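Local coordinates for metallo-beta-lactamase (Serratia marcescens, PDB 6K4X), which hydrolyses the beta-lactam ring of antibiotics as a zinc-dependent, subclass B3 enzyme, at residues K46-V51 and I81-K86; H19-G24 and R56-K61. All coordinates share one frame; numbering follows the deposited sequence.

How the interactions relate
Helix 47-57 ties the two interactions together: interaction 1 uses its first turn, interaction 2 the turn that follows its C-terminal end. Their centres lie 12 Å apart, on the same side of the chain's centre. Along the sequence the segments alternate, 19-24, 46-51, 56-61 and 81-86, so the two connections cross. They also touch directly, the Val51 CG2 methyl sitting 3.7 Å from Val21 O and Val50 packing on Thr23. Interaction 1 joins the helix to its neighbour 81-88, whereas interaction 2 packs the turn just after the helix on His19 of strand 18-20 and on Val21 beyond it. The helix and the turn that ends it thus meet helix 81-88 at one end and the sheet's strand 18-20 at the other.

Interaction 1 of 2, residues K46-V51 and I81-K86; sequences KGAQVV and ISAMQK
Met84 lays its thioether over the flank of helix 47-57 at Ala48, with its CG methylene 4.1 Å from Ala48 CB and its sulfur SD 3.5 Å from the backbone oxygen Ala48 O. Leaving the backbone with CG opposite the carbonyl carbon (chi1 -70°), the chain folds at chi2 and again at chi3. This curl carries the sulfur across to the other helix. Next along the same flank comes Val51, one turn after Ala48, which offers CG1 to the sulfur of Met84 at 4.2 Å; the two side chains cross obliquely. In Val51 it is the branch anti to the backbone N (chi1 173°) that makes this contact, while CG2, beside that N, faces the segment 19-24. Met84 thus bridges Ala48 and Val51, three residues apart on the same flank of helix 47-57.

A second, smaller meeting lies one residue earlier on 81-86, where the methyl of Ala83 abuts that of Ala48, CB to CB at 3.8 Å. Ala48 is thus in contact with both Ala83 and Met84. With alanine on each side at this point, the short axes of helices 47-51 and 81-86 approach to 9.0 Å, running in broadly the same direction at 44°. The contact is apolar apart from the sulfur's approach to Ala48 O.

Beneath the pair, Met84 also packs on Ile68 of strand 65-69, as does Ile81, which reaches Val92 of strand 91-95 as well. Helix 81-88 accordingly lies on the neighbouring parallel strands 65-69 and 91-95 of the seven-stranded sheet. The side chain of Val51 is about 10 Å from that of the zinc ligand His77. Such side-by-side helices covering the outer face of a sheet are characteristic of the alpha-beta/beta-alpha sandwich of the metallo-beta-lactamase fold.

Interaction 2 of 2, residues H19-G24 and R56-K61; sequences HYVGTG and RAMGFK
His19 presents its imidazole to two side chains of the segment 56-61, Met58 near ND1 and Phe60 near NE2. Its CG stands opposite the carbonyl carbon (chi1 -43°), which sends the ring out from strand 18-20 toward the end of helix 47-57. The methyl Met58 CE approaches His19 ND1 at 3.7 Å, in an oblique position relative to the ring. Bends at both chi2 and chi3 fold the thioether back on itself to bring that methyl to the histidine, while the Met58 CG methylene, nearer the backbone, lies 4.3 Å from Val21 CG1. Met58 consequently meets the strand residue with its tip and the residue just beyond the strand with its base.

Phe60 comes in with CE2 3.9 Å from His19 NE2, and its CZ lies almost as near the same nitrogen. The ring centroids are 5.5 Å apart and the planes make 44°, an inclined pairing of two aromatic rings. Between these two side chains the backbone makes a Schellman motif: helix 47-57 ends here, and Gly59, with a positive phi of 95°, turns the chain, its N hydrogen-bonded to Arg56 O at 2.8 Å. These backbone angles are ones that glycine adopts readily. The turn lets Met58 and Phe60, on either side of the glycine, both face the strand.

Both imidazole nitrogens are hydrogen-bonded, ND1 to Thr13 OG1 of strand 12-15 and NE2 to Ser32 OG, which probably fixes the ring's rotation. Phe60 packs edge-to-face with His37 too, and rests on Leu30 of strand 29-31. On the other side of the backbone, Tyr20 points away from Met58 and Phe60, and its hydroxyl donates to Thr23 O at 2.8 Å.

Interaction 1 of 2, residues K46-V51 and I81-K86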
loop_
_atom_site.group_PDB
_atom_site.type_symbol
_atom_site.label_atom_id
_atom_site.label_comp_id
_atom_site.label_asym_id
_atom_site.label_seq_id
_atom_site.Cartn_x
_atom_site.Cartn_y
_atom_site.Cartn_z
ATOM N N LYS A 46 8.271 -1.019 -14.430
ATOM C CA LYS A 46 9.603 -0.414 -14.543
ATOM C C LYS A 46 10.175 -0.178 -13.140
ATOM O O LYS A 46 11.384 -0.315 -12.910
ATOM C CB LYS A 46 9.505 0.899 -15.319
ATOM C CG LYS A 46 9.302 0.759 -16.822
ATOM C CD LYS A 46 9.526 2.053 -17.570
ATOM C CE LYS A 46 8.664 3.192 -17.076
ATOM N NZ LYS A 46 7.230 2.834 -17.118
ATOM N N GLY A 47 9.305 0.166 -12.195
ATOM C CA GLY A 47 9.706 0.459 -10.827
ATOM C C GLY A 47 10.280 -0.742 -10.101
ATOM O O GLY A 47 11.020 -0.556 -9.133
ATOM N N ALA A 48 9.959 -1.967 -10.513
ATOM C CA ALA A 48 10.514 -3.122 -9.818
ATOM C C ALA A 48 12.039 -3.055 -9.782
ATOM O O ALA A 48 12.653 -3.497 -8.821
ATOM C CB ALA A 48 10.057 -4.418 -10.439
ATOM N N GLN A 49 12.661 -2.565 -10.855
ATOM C CA GLN A 49 14.134 -2.498 -10.886
ATOM C C GLN A 49 14.647 -1.489 -9.858
ATOM O O GLN A 49 15.759 -1.656 -9.333
ATOM C CB GLN A 49 14.634 -2.141 -12.292
ATOM C CG GLN A 49 14.146 -3.110 -13.360
ATOM C CD GLN A 49 14.373 -4.560 -13.003
ATOM O OE1 GLN A 49 13.475 -5.405 -13.113
ATOM N NE2 GLN A 49 15.580 -4.870 -12.565
ATOM N N VAL A 50 13.871 -0.426 -9.613
ATOM C CA VAL A 50 14.188 0.550 -8.587
ATOM C C VAL A 50 14.056 -0.079 -7.195
ATOM O O VAL A 50 14.966 0.047 -6.368
ATOM C CB VAL A 50 13.317 1.806 -8.769
ATOM C CG1 VAL A 50 13.442 2.763 -7.616
ATOM C CG2 VAL A 50 13.609 2.510 -10.087
ATOM N N VAL A 51 12.924 -0.741 -6.935
ATOM C CA VAL A 51 12.700 -1.354 -5.653
ATOM C C VAL A 51 13.797 -2.382 -5.345
ATOM O O VAL A 51 14.315 -2.439 -4.247
ATOM C CB VAL A 51 11.313 -2.002 -5.600
ATOM C CG1 VAL A 51 11.113 -2.794 -4.325
ATOM C CG2 VAL A 51 10.217 -0.978 -5.772
ATOM N N ILE A 81 5.052 -6.224 -8.865
ATOM C CA ILE A 81 5.022 -7.353 -7.977
ATOM C C ILE A 81 5.507 -8.624 -8.669
ATOM O O ILE A 81 6.258 -9.382 -8.074
ATOM C CB ILE A 81 3.644 -7.540 -7.321
ATOM C CG1 ILE A 81 3.424 -6.392 -6.329
ATOM C CG2 ILE A 81 3.556 -8.915 -6.661
ATOM C CD1 ILE A 81 2.087 -6.398 -5.649
ATOM N N SER A 82 5.068 -8.861 -9.905
ATOM C CA SER A 82 5.426 -10.115 -10.558
ATOM C C SER A 82 6.944 -10.253 -10.676
ATOM O O SER A 82 7.524 -11.301 -10.407
ATOM C CB SER A 82 4.768 -10.208 -11.900
ATOM O OG SER A 82 5.165 -11.396 -12.576
ATOM N N ALA A 83 7.588 -9.172 -11.109
ATOM C CA ALA A 83 9.027 -9.167 -11.272
ATOM C C ALA A 83 9.712 -9.369 -9.917
ATOM O O ALA A 83 10.692 -10.115 -9.800
ATOM C CB ALA A 83 9.507 -7.906 -11.944
ATOM N N MET A 84 9.237 -8.673 -8.887
ATOM C CA MET A 84 9.804 -8.833 -7.544
ATOM C C MET A 84 9.580 -10.262 -7.031
ATOM O O MET A 84 10.450 -10.827 -6.362
ATOM C CB MET A 84 9.201 -7.819 -6.579
ATOM C CG MET A 84 9.619 -6.363 -6.817
ATOM S SD MET A 84 11.390 -6.073 -6.874
ATOM C CE MET A 84 11.921 -7.044 -5.456
ATOM N N GLN A 85 8.434 -10.866 -7.326
ATOM C CA GLN A 85 8.142 -12.242 -6.905
ATOM C C GLN A 85 9.181 -13.189 -7.520
ATOM O O GLN A 85 9.730 -14.039 -6.858
ATOM C CB GLN A 85 6.717 -12.607 -7.310
ATOM C CG GLN A 85 6.219 -13.915 -6.705
ATOM C CD GLN A 85 6.858 -15.137 -7.317
ATOM O OE1 GLN A 85 7.031 -15.234 -8.535
ATOM N NE2 GLN A 85 7.213 -16.091 -6.478
ATOM N N LYS A 86 9.486 -12.997 -8.803
ATOM C CA LYS A 86 10.466 -13.835 -9.502
ATOM C C LYS A 86 11.855 -13.649 -8.887
ATOM O O LYS A 86 12.604 -14.610 -8.727
ATOM C CB LYS A 86 10.536 -13.456 -10.983
ATOM C CG LYS A 86 9.367 -13.931 -11.823
ATOM C CD LYS A 86 9.474 -13.533 -13.274
ATOM C CE LYS A 86 9.078 -12.094 -13.525
ATOM N NZ LYS A 86 10.159 -11.297 -14.165
#

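Interaction 2 of 2, residues H19-G24 and R56-K61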
loop_
_atom_site.group_PDB
_atom_site.type_symbol
_atom_site.label_atom_id
_atom_site.label_comp_id
_atom_site.label_asym_id
_atom_site.label_seq_id
_atom_site.Cartn_x
_atom_site.Cartn_y
_atom_site.Cartn_z
ATOM N N HIS A 19 11.676 0.458 6.321
ATOM C CA HIS A 19 12.488 1.192 5.329
ATOM C C HIS A 19 11.629 1.517 4.107
ATOM O O HIS A 19 10.907 0.625 3.611
ATOM C CB HIS A 19 13.700 0.365 4.882
ATOM C CG HIS A 19 14.392 -0.321 6.008
ATOM N ND1 HIS A 19 15.235 0.339 6.877
ATOM C CD2 HIS A 19 14.292 -1.591 6.447
ATOM C CE1 HIS A 19 15.659 -0.537 7.779
ATOM N NE2 HIS A 19 15.079 -1.722 7.552
ATOM N N TYR A 20 11.698 2.747 3.612
ATOM C CA TYR A 20 11.099 3.098 2.355
ATOM C C TYR A 20 12.037 2.674 1.229
ATOM O O TYR A 20 13.193 3.085 1.207
ATOM C CB TYR A 20 10.832 4.597 2.292
ATOM C CG TYR A 20 10.062 5.036 1.075
ATOM C CD1 TYR A 20 10.684 5.220 -0.151
ATOM C CD2 TYR A 20 8.691 5.241 1.149
ATOM C CE1 TYR A 20 9.958 5.628 -1.257
ATOM C CE2 TYR A 20 7.962 5.663 0.051
ATOM C CZ TYR A 20 8.594 5.845 -1.163
ATOM O OH TYR A 20 7.862 6.274 -2.238
ATOM N N VAL A 21 11.521 1.845 0.310
ATOM C CA VAL A 21 12.278 1.330 -0.802
ATOM C C VAL A 21 11.543 1.545 -2.128
ATOM O O VAL A 21 11.918 0.954 -3.145
ATOM C CB VAL A 21 12.648 -0.152 -0.613
ATOM C CG1 VAL A 21 13.618 -0.336 0.538
ATOM C CG2 VAL A 21 11.433 -1.047 -0.471
ATOM N N GLY A 22 10.488 2.369 -2.133
ATOM C CA GLY A 22 9.724 2.634 -3.335
ATOM C C GLY A 22 10.385 3.630 -4.275
ATOM O O GLY A 22 11.575 3.967 -4.201
ATOM N N THR A 23 9.568 4.083 -5.227
ATOM C CA THR A 23 9.983 5.043 -6.226
ATOM C C THR A 23 9.707 6.452 -5.706
ATOM O O THR A 23 9.225 6.669 -4.602
ATOM C CB THR A 23 9.254 4.767 -7.546
ATOM O OG1 THR A 23 7.853 4.901 -7.256
ATOM C CG2 THR A 23 9.577 3.407 -8.121
ATOM N N GLY A 24 10.014 7.448 -6.539
ATOM C CA GLY A 24 9.713 8.821 -6.173
ATOM C C GLY A 24 8.227 9.060 -6.008
ATOM O O GLY A 24 7.829 9.971 -5.274
ATOM N N ARG A 56 18.673 -3.737 -2.029
ATOM C CA ARG A 56 20.107 -4.041 -1.936
ATOM C C ARG A 56 20.867 -2.853 -1.326
ATOM O O ARG A 56 21.793 -3.047 -0.537
ATOM C CB ARG A 56 20.657 -4.458 -3.303
ATOM C CG ARG A 56 20.071 -5.762 -3.831
ATOM C CD ARG A 56 20.811 -6.260 -5.056
ATOM N NE ARG A 56 20.849 -5.321 -6.172
ATOM C CZ ARG A 56 19.976 -5.289 -7.173
ATOM N NH1 ARG A 56 19.098 -6.268 -7.297
ATOM N NH2 ARG A 56 19.987 -4.298 -8.057
ATOM N N ALA A 57 20.499 -1.633 -1.697
ATOM C CA ALA A 57 21.189 -0.450 -1.174
ATOM C C ALA A 57 21.016 -0.328 0.343
ATOM O O ALA A 57 21.859 0.274 1.005
ATOM C CB ALA A 57 20.711 0.791 -1.891
ATOM N N MET A 58 19.942 -0.895 0.894
ATOM C CA MET A 58 19.716 -0.894 2.340
ATOM C C MET A 58 20.409 -2.093 2.999
ATOM O O MET A 58 20.312 -2.279 4.214
ATOM C CB MET A 58 18.218 -0.893 2.638
ATOM C CG MET A 58 17.527 0.382 2.156
ATOM S SD MET A 58 18.200 1.929 2.824
ATOM C CE MET A 58 17.598 1.874 4.507
ATOM N N GLY A 59 21.171 -2.857 2.222
ATOM C CA GLY A 59 22.028 -3.917 2.759
ATOM C C GLY A 59 21.396 -5.286 2.756
ATOM O O GLY A 59 21.945 -6.180 3.419
ATOM N N PHE A 60 20.236 -5.456 2.122
ATOM C CA PHE A 60 19.482 -6.696 2.221
ATOM C C PHE A 60 19.590 -7.490 0.921
ATOM O O PHE A 60 19.792 -6.917 -0.139
ATOM C CB PHE A 60 18.034 -6.394 2.612
ATOM C CG PHE A 60 17.929 -5.678 3.928
ATOM C CD1 PHE A 60 18.318 -6.288 5.107
ATOM C CD2 PHE A 60 17.495 -4.367 3.990
ATOM C CE1 PHE A 60 18.251 -5.615 6.317
ATOM C CE2 PHE A 60 17.398 -3.706 5.199
ATOM C CZ PHE A 60 17.806 -4.321 6.357
ATOM N N LYS A 61 19.327 -8.794 1.020
ATOM C CA LYS A 61 19.303 -9.682 -0.128
ATOM C C LYS A 61 17.871 -9.941 -0.579
ATOM O O LYS A 61 16.984 -10.195 0.239
ATOM C CB LYS A 61 19.898 -11.037 0.244
ATOM C CG LYS A 61 21.360 -10.996 0.658
ATOM C CD LYS A 61 21.885 -12.333 1.163
ATOM C CE LYS A 61 21.814 -13.431 0.125
ATOM N NZ LYS A 61 20.691 -14.360 0.397
#